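Local coordinates for protein putative phosphosugar isomerases (Salmonella typhimurium LT2, PDB 3FKJ) that probably binds phosphorylated sugars through its SIS-type domains and may act as a sugar-phosphate isomerase, at residues A[51-56]-A[226-231]; A[58-63]-A[219-224]. All coordinates share one frame; numbering follows the deposited sequence.

Interaction 1. Residues A[51-56]-A[226-231]; sequences SLTGFW and AHQESI
Thr53 and Gln228 meet through one direct hydrogen bond and one shared water, and both of these polar links converge on the same amide oxygen. In the direct bond the hydroxyl is the donor: Thr53 OG1 lies 2.7 Å from Gln228 OE1. The hydroxyl comes in from beside the C=O, at a C=O···O angle of 108°, and lies 31° out of the carbonyl plane. Two torsions bring the groups together: Thr53 OG1 sits between its backbone N and carbonyl carbon (chi1 56°), while Gln228 runs out extended, with CG opposite its own backbone N. The approach also leaves Thr53 OG1 3.3 Å from Gln228 CB. OG1 makes a further, weak hydrogen bond with Gly50 O.

The water is the second link. It donates to Gln228 OE1 at 2.8 Å and to Thr53 O at 2.7 Å, so it joins the glutamine to the backbone at the start of the type I turn from Thr53 to Trp56. The turn itself is closed by Trp56 N to Thr53 O, at 3.1 Å.

Apolar contact comes from the other branch of the threonine. Its methyl, Thr53 CG2, meets the imidazole of His227 edge-on and in the ring plane, 3.7 Å from His227 CD2. The ring is also held by a hydrogen bond from His227 ND1 to Ser244 OG.

The contact thus joins helix 50-53, part of the SIS domain, to helix 223-238 beside the second parallel β-sheet. A thiocyanate ion, probably from the crystallisation liquor, lies about 6 Å from the Gln228 side chain and may mark a pocket there. Two donors at OE1, hydroxyl and water, support the assigned amide orientation of Gln228.

Interaction 2. Residues A[58-63]-A[219-224]; sequences GKYFLD and SGPSFG
Tyr60 lays one face of its ring on the Gly220-Pro221 peptide, where helix 56-65 meets the loop that follows strand 213-218 and leads into helix 223-238. The parallel sheet with flanking helices is consistent with the three-layer alpha/beta/alpha fold of SIS domains. The ring is stacked over backbone: Gly220 C stands 3.6 Å and Pro221 N 3.5 Å above the plane of the Tyr60 ring, both over the centre, so a flat peptide covers the aromatic face.

The phenol reaches this position because CG lies opposite the backbone N of Tyr60 (chi1 180°), sending the ring out from the helix. Tyrosine and proline side chains then run alongside each other in the same direction. Pro221 CB is 3.6 Å from Tyr60 CD2, and the pyrrolidine continues over the same face, above the CD2-CE2 side, with Pro221 CD 3.7 Å from Tyr60 CE2. Toward the other half of the ring Gly220 takes over, its CA 3.6 Å from Tyr60 CE1. With a positive phi of 47°, Gly220 brings both this CA and its carbonyl carbon close against the phenol.

Contact between the segments is made by carbon packing and peptide stacking, while polar ends turn to partners beyond them. Gly220 N is hydrogen-bonded to Glu78 of the second subunit, which brings the dimer interface to this loop. The phenol is held at its far end as well: Tyr60 OH is hydrogen-bonded to Glu310 OE2.

Overall arrangement
Interactions 1 and 2 lie with their centres 11 Å apart along one seam between the two halves of the chain, each half built on its own parallel sheet. On one side, helices 50-53 and 56-65 follow each other in sequence; on the other, both contacts use helix 223-238 or the loop entering it. Segments 51-56 and 58-63 pair with 226-231 and 219-224 respectively, so the chain order is reversed across the seam, and the loop closed by interaction 2 falls within that of interaction 1. Trp56 couples them directly, its NE1 probably hydrogen-bonded to Gly220 O at 3.0 Å. Together they tie the two halves at neighbouring points.

Interaction 1. Residues A[51-56]-A[226-231]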
ATOM      1  N   SER A  51      12.847   1.898  -4.432  1.00 31.55           N
ATOM      2  CA  SER A  51      13.005   3.303  -4.114  1.00 33.17           C
ATOM      3  C   SER A  51      11.751   3.985  -3.562  1.00 31.94           C
ATOM      4  O   SER A  51      11.807   5.138  -3.159  1.00 34.56           O
ATOM      5  CB  SER A  51      13.609   4.055  -5.325  1.00 34.84           C
ATOM      6  OG  SER A  51      15.004   3.749  -5.450  1.00 34.61           O
ATOM      7  N   LEU A  52      10.633   3.250  -3.521  1.00 32.23           N
ATOM      8  CA  LEU A  52       9.481   3.622  -2.733  1.00 29.28           C
ATOM      9  C   LEU A  52       9.423   2.884  -1.383  1.00 28.43           C
ATOM     10  O   LEU A  52       9.175   3.509  -0.333  1.00 29.21           O
ATOM     11  CB  LEU A  52       8.223   3.346  -3.528  1.00 28.13           C
ATOM     12  CG  LEU A  52       6.931   3.779  -2.844  1.00 32.65           C
ATOM     13  CD1 LEU A  52       6.995   5.264  -2.382  1.00 27.52           C
ATOM     14  CD2 LEU A  52       5.724   3.458  -3.762  1.00 26.17           C
ATOM     15  N   THR A  53       9.616   1.575  -1.378  1.00 28.18           N
ATOM     16  CA  THR A  53       9.569   0.806  -0.115  1.00 28.72           C
ATOM     17  C   THR A  53      10.714   1.213   0.838  1.00 31.20           C
ATOM     18  O   THR A  53      10.608   1.044   2.046  1.00 29.42           O
ATOM     19  CB  THR A  53       9.668  -0.728  -0.323  1.00 31.13           C
ATOM     20  OG1 THR A  53      10.854  -1.060  -1.048  1.00 31.12           O
ATOM     21  CG2 THR A  53       8.389  -1.347  -0.971  1.00 30.09           C
ATOM     22  N   GLY A  54      11.792   1.779   0.280  1.00 28.97           N
ATOM     23  CA  GLY A  54      12.883   2.337   1.083  1.00 30.31           C
ATOM     24  C   GLY A  54      12.455   3.525   1.961  1.00 30.91           C
ATOM     25  O   GLY A  54      13.164   3.885   2.888  1.00 31.88           O
ATOM     26  N   PHE A  55      11.290   4.106   1.670  1.00 29.71           N
ATOM     27  CA  PHE A  55      10.713   5.181   2.435  1.00 30.23           C
ATOM     28  C   PHE A  55       9.763   4.739   3.540  1.00 31.56           C
ATOM     29  O   PHE A  55       9.346   5.575   4.333  1.00 31.04           O
ATOM     30  CB  PHE A  55       9.987   6.164   1.500  1.00 30.79           C
ATOM     31  CG  PHE A  55      10.901   6.983   0.633  1.00 35.65           C
ATOM     32  CD1 PHE A  55      11.991   7.667   1.196  1.00 34.92           C
ATOM     33  CD2 PHE A  55      10.668   7.097  -0.733  1.00 27.91           C
ATOM     34  CE1 PHE A  55      12.813   8.436   0.394  1.00 32.83           C
ATOM     35  CE2 PHE A  55      11.483   7.849  -1.522  1.00 33.83           C
ATOM     36  CZ  PHE A  55      12.564   8.510  -0.972  1.00 28.34           C
ATOM     37  N   TRP A  56       9.411   3.441   3.593  1.00 33.28           N
ATOM     38  CA  TRP A  56       8.495   2.929   4.591  1.00 31.65           C
ATOM     39  C   TRP A  56       8.884   3.262   6.037  1.00 33.41           C
ATOM     40  O   TRP A  56       8.012   3.624   6.821  1.00 33.60           O
ATOM     41  CB  TRP A  56       8.327   1.401   4.495  1.00 32.98           C
ATOM     42  CG  TRP A  56       7.148   0.969   5.312  1.00 31.46           C
ATOM     43  CD1 TRP A  56       7.161   0.464   6.575  1.00 36.90           C
ATOM     44  CD2 TRP A  56       5.778   1.085   4.938  1.00 36.15           C
ATOM     45  NE1 TRP A  56       5.868   0.224   7.003  1.00 32.65           N
ATOM     46  CE2 TRP A  56       5.001   0.607   6.021  1.00 34.21           C
ATOM     47  CE3 TRP A  56       5.124   1.546   3.789  1.00 44.60           C
ATOM     48  CZ2 TRP A  56       3.595   0.568   5.992  1.00 48.14           C
ATOM     49  CZ3 TRP A  56       3.708   1.490   3.749  1.00 54.29           C
ATOM     50  CH2 TRP A  56       2.963   1.003   4.845  1.00 47.77           C
ATOM     51  N   ALA A 226       8.672  -6.378   3.806  1.00 30.59           N
ATOM     52  CA  ALA A 226       8.030  -7.563   3.333  1.00 28.58           C
ATOM     53  C   ALA A 226       7.658  -7.374   1.871  1.00 30.20           C
ATOM     54  O   ALA A 226       7.871  -8.257   1.047  1.00 28.39           O
ATOM     55  CB  ALA A 226       6.835  -7.903   4.213  1.00 26.23           C
ATOM     56  N   HIS A 227       7.096  -6.218   1.557  1.00 28.92           N
ATOM     57  CA  HIS A 227       6.731  -5.925   0.229  1.00 30.88           C
ATOM     58  C   HIS A 227       7.945  -5.809  -0.682  1.00 31.02           C
ATOM     59  O   HIS A 227       7.931  -6.337  -1.788  1.00 29.60           O
ATOM     60  CB  HIS A 227       5.864  -4.669   0.177  1.00 30.31           C
ATOM     61  CG  HIS A 227       5.319  -4.404  -1.181  1.00 34.03           C
ATOM     62  ND1 HIS A 227       4.415  -5.249  -1.778  1.00 28.78           N
ATOM     63  CD2 HIS A 227       5.614  -3.445  -2.100  1.00 29.85           C
ATOM     64  CE1 HIS A 227       4.136  -4.792  -2.988  1.00 30.80           C
ATOM     65  NE2 HIS A 227       4.845  -3.700  -3.206  1.00 28.50           N
ATOM     66  N   GLN A 228       8.989  -5.115  -0.207  1.00 29.41           N
ATOM     67  CA  GLN A 228      10.199  -5.018  -0.945  1.00 29.38           C
ATOM     68  C   GLN A 228      10.784  -6.396  -1.272  1.00 29.28           C
ATOM     69  O   GLN A 228      11.166  -6.652  -2.402  1.00 30.52           O
ATOM     70  CB  GLN A 228      11.205  -4.190  -0.160  1.00 28.36           C
ATOM     71  CG  GLN A 228      12.542  -3.912  -0.861  1.00 30.59           C
ATOM     72  CD  GLN A 228      13.375  -2.971  -0.062  1.00 34.49           C
ATOM     73  OE1 GLN A 228      12.876  -1.943   0.495  1.00 32.89           O
ATOM     74  NE2 GLN A 228      14.627  -3.327   0.085  1.00 27.97           N
ATOM     75  N   GLU A 229      10.880  -7.273  -0.277  1.00 28.20           N
ATOM     76  CA  GLU A 229      11.377  -8.604  -0.533  1.00 28.59           C
ATOM     77  C   GLU A 229      10.583  -9.266  -1.628  1.00 29.07           C
ATOM     78  O   GLU A 229      11.124  -9.942  -2.503  1.00 26.65           O
ATOM     79  CB  GLU A 229      11.334  -9.439   0.730  1.00 29.22           C
ATOM     80  CG  GLU A 229      11.833 -10.864   0.583  1.00 29.37           C
ATOM     81  CD  GLU A 229      13.384 -11.004   0.506  1.00 34.09           C
ATOM     82  OE1 GLU A 229      14.163 -10.035   0.612  1.00 29.62           O
ATOM     83  OE2 GLU A 229      13.812 -12.150   0.328  1.00 32.58           O
ATOM     84  N   SER A 230       9.270  -9.110  -1.555  1.00 31.37           N
ATOM     85  CA  SER A 230       8.370  -9.696  -2.540  1.00 30.12           C
ATOM     86  C   SER A 230       8.620  -9.226  -3.965  1.00 29.42           C
ATOM     87  O   SER A 230       8.819 -10.046  -4.864  1.00 31.06           O
ATOM     88  CB  SER A 230       6.935  -9.401  -2.137  1.00 31.21           C
ATOM     89  OG  SER A 230       6.038 -10.072  -2.976  1.00 30.38           O
ATOM     90  N   ILE A 231       8.619  -7.905  -4.154  1.00 31.61           N
ATOM     91  CA  ILE A 231       8.682  -7.306  -5.495  1.00 32.68           C
ATOM     92  C   ILE A 231      10.128  -7.145  -6.008  1.00 32.95           C
ATOM     93  O   ILE A 231      10.384  -7.385  -7.179  1.00 28.70           O
ATOM     94  CB  ILE A 231       7.831  -5.973  -5.614  1.00 32.55           C
ATOM     95  CG1 ILE A 231       8.281  -4.886  -4.628  1.00 33.76           C
ATOM     96  CG2 ILE A 231       6.295  -6.280  -5.450  1.00 28.45           C
ATOM     97  CD1 ILE A 231       8.309  -3.463  -5.273  1.00 33.26           C
TER
HETATM   98  O   HOH W   1      12.379  -0.719   3.006  1.00 18.90           O

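Interaction 2. Residues A[58-63]-A[219-224]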
ATOM      1  N   GLY A  58      10.455   5.835   7.405  1.00 32.67           N
ATOM      2  CA  GLY A  58      10.045   7.188   7.677  1.00 32.99           C
ATOM      3  C   GLY A  58       8.542   7.412   7.603  1.00 33.48           C
ATOM      4  O   GLY A  58       7.967   8.133   8.454  1.00 32.38           O
ATOM      5  N   LYS A  59       7.906   6.833   6.588  1.00 31.65           N
ATOM      6  CA  LYS A  59       6.452   6.926   6.449  1.00 30.11           C
ATOM      7  C   LYS A  59       5.785   6.423   7.727  1.00 30.29           C
ATOM      8  O   LYS A  59       4.965   7.133   8.343  1.00 28.69           O
ATOM      9  CB  LYS A  59       5.958   6.139   5.212  1.00 31.70           C
ATOM     10  CG  LYS A  59       4.430   6.214   4.949  1.00 36.72           C
ATOM     11  CD  LYS A  59       3.813   4.872   4.644  1.00 48.68           C
ATOM     12  CE  LYS A  59       2.354   4.958   4.153  1.00 56.55           C
ATOM     13  NZ  LYS A  59       1.380   5.729   4.999  1.00 48.81           N
ATOM     14  N   TYR A  60       6.173   5.227   8.159  1.00 31.90           N
ATOM     15  CA  TYR A  60       5.586   4.603   9.348  1.00 32.20           C
ATOM     16  C   TYR A  60       5.817   5.443  10.622  1.00 32.32           C
ATOM     17  O   TYR A  60       4.891   5.641  11.431  1.00 33.45           O
ATOM     18  CB  TYR A  60       6.074   3.130   9.496  1.00 30.55           C
ATOM     19  CG  TYR A  60       5.500   2.409  10.703  1.00 29.84           C
ATOM     20  CD1 TYR A  60       4.163   2.031  10.736  1.00 30.40           C
ATOM     21  CD2 TYR A  60       6.270   2.147  11.825  1.00 29.52           C
ATOM     22  CE1 TYR A  60       3.606   1.408  11.836  1.00 32.40           C
ATOM     23  CE2 TYR A  60       5.697   1.513  12.971  1.00 27.84           C
ATOM     24  CZ  TYR A  60       4.382   1.127  12.941  1.00 31.57           C
ATOM     25  OH  TYR A  60       3.808   0.500  14.032  1.00 37.57           O
ATOM     26  N   PHE A  61       7.033   5.951  10.794  1.00 32.76           N
ATOM     27  CA  PHE A  61       7.352   6.808  11.934  1.00 32.79           C
ATOM     28  C   PHE A  61       6.444   8.042  12.010  1.00 31.96           C
ATOM     29  O   PHE A  61       5.884   8.383  13.076  1.00 30.65           O
ATOM     30  CB  PHE A  61       8.839   7.233  11.878  1.00 33.94           C
ATOM     31  CG  PHE A  61       9.263   8.167  12.982  1.00 32.30           C
ATOM     32  CD1 PHE A  61       9.604   7.677  14.231  1.00 34.05           C
ATOM     33  CD2 PHE A  61       9.354   9.533  12.757  1.00 34.89           C
ATOM     34  CE1 PHE A  61      10.011   8.533  15.256  1.00 33.03           C
ATOM     35  CE2 PHE A  61       9.775  10.415  13.773  1.00 30.04           C
ATOM     36  CZ  PHE A  61      10.102   9.911  15.028  1.00 29.58           C
ATOM     37  N   LEU A  62       6.268   8.703  10.876  1.00 33.55           N
ATOM     38  CA  LEU A  62       5.457   9.910  10.845  1.00 33.47           C
ATOM     39  C   LEU A  62       4.002   9.567  11.027  1.00 31.89           C
ATOM     40  O   LEU A  62       3.309  10.254  11.743  1.00 31.91           O
ATOM     41  CB  LEU A  62       5.680  10.703   9.552  1.00 33.55           C
ATOM     42  CG  LEU A  62       7.099  11.263   9.346  1.00 31.94           C
ATOM     43  CD1 LEU A  62       7.227  11.816   7.869  1.00 28.36           C
ATOM     44  CD2 LEU A  62       7.415  12.369  10.376  1.00 24.87           C
ATOM     45  N   ASP A  63       3.520   8.518  10.383  1.00 31.91           N
ATOM     46  CA  ASP A  63       2.126   8.117  10.557  1.00 31.78           C
ATOM     47  C   ASP A  63       1.824   7.842  12.026  1.00 31.08           C
ATOM     48  O   ASP A  63       0.743   8.137  12.492  1.00 30.79           O
ATOM     49  CB  ASP A  63       1.795   6.862   9.745  1.00 29.09           C
ATOM     50  CG  ASP A  63       1.716   7.133   8.272  1.00 35.49           C
ATOM     51  OD1 ASP A  63       1.679   8.309   7.841  1.00 34.99           O
ATOM     52  OD2 ASP A  63       1.665   6.146   7.534  1.00 39.13           O
ATOM     53  N   SER A 219       3.931  -6.593   9.405  1.00 30.74           N
ATOM     54  CA  SER A 219       3.000  -5.562   9.828  1.00 29.34           C
ATOM     55  C   SER A 219       3.763  -4.390  10.340  1.00 29.43           C
ATOM     56  O   SER A 219       4.966  -4.474  10.538  1.00 29.44           O
ATOM     57  CB  SER A 219       2.087  -6.089  10.952  1.00 30.07           C
ATOM     58  OG  SER A 219       2.841  -6.377  12.125  1.00 28.46           O
ATOM     59  N   GLY A 220       3.056  -3.308  10.623  1.00 30.18           N
ATOM     60  CA  GLY A 220       3.698  -2.122  11.218  1.00 32.14           C
ATOM     61  C   GLY A 220       4.975  -1.692  10.547  1.00 31.00           C
ATOM     62  O   GLY A 220       4.976  -1.450   9.342  1.00 30.26           O
ATOM     63  N   PRO A 221       6.088  -1.605  11.310  1.00 32.44           N
ATOM     64  CA  PRO A 221       7.300  -1.034  10.742  1.00 33.71           C
ATOM     65  C   PRO A 221       7.976  -1.954   9.714  1.00 33.06           C
ATOM     66  O   PRO A 221       8.822  -1.499   8.952  1.00 33.34           O
ATOM     67  CB  PRO A 221       8.215  -0.891  11.975  1.00 34.09           C
ATOM     68  CG  PRO A 221       7.820  -2.023  12.813  1.00 29.49           C
ATOM     69  CD  PRO A 221       6.328  -2.082  12.687  1.00 32.77           C
ATOM     70  N   SER A 222       7.651  -3.249   9.756  1.00 32.04           N
ATOM     71  CA  SER A 222       8.260  -4.241   8.875  1.00 29.84           C
ATOM     72  C   SER A 222       7.518  -4.503   7.543  1.00 30.79           C
ATOM     73  O   SER A 222       7.994  -5.306   6.729  1.00 31.03           O
ATOM     74  CB  SER A 222       8.380  -5.581   9.610  1.00 28.86           C
ATOM     75  OG  SER A 222       9.116  -5.506  10.803  1.00 32.17           O
ATOM     76  N   PHE A 223       6.347  -3.886   7.333  1.00 32.40           N
ATOM     77  CA  PHE A 223       5.560  -4.192   6.189  1.00 32.14           C
ATOM     78  C   PHE A 223       6.240  -3.772   4.873  1.00 32.02           C
ATOM     79  O   PHE A 223       6.207  -4.503   3.886  1.00 29.57           O
ATOM     80  CB  PHE A 223       4.141  -3.655   6.296  1.00 35.09           C
ATOM     81  CG  PHE A 223       3.327  -3.972   5.090  1.00 37.61           C
ATOM     82  CD1 PHE A 223       2.988  -5.276   4.818  1.00 37.72           C
ATOM     83  CD2 PHE A 223       2.998  -3.009   4.183  1.00 48.78           C
ATOM     84  CE1 PHE A 223       2.300  -5.613   3.682  1.00 35.88           C
ATOM     85  CE2 PHE A 223       2.281  -3.339   3.051  1.00 54.44           C
ATOM     86  CZ  PHE A 223       1.925  -4.651   2.816  1.00 45.75           C
ATOM     87  N   GLY A 224       6.932  -2.644   4.881  1.00 33.37           N
ATOM     88  CA  GLY A 224       7.675  -2.211   3.692  1.00 33.10           C
ATOM     89  C   GLY A 224       8.711  -3.236   3.275  1.00 30.82           C
ATOM     90  O   GLY A 224       8.863  -3.560   2.102  1.00 30.71           O
TER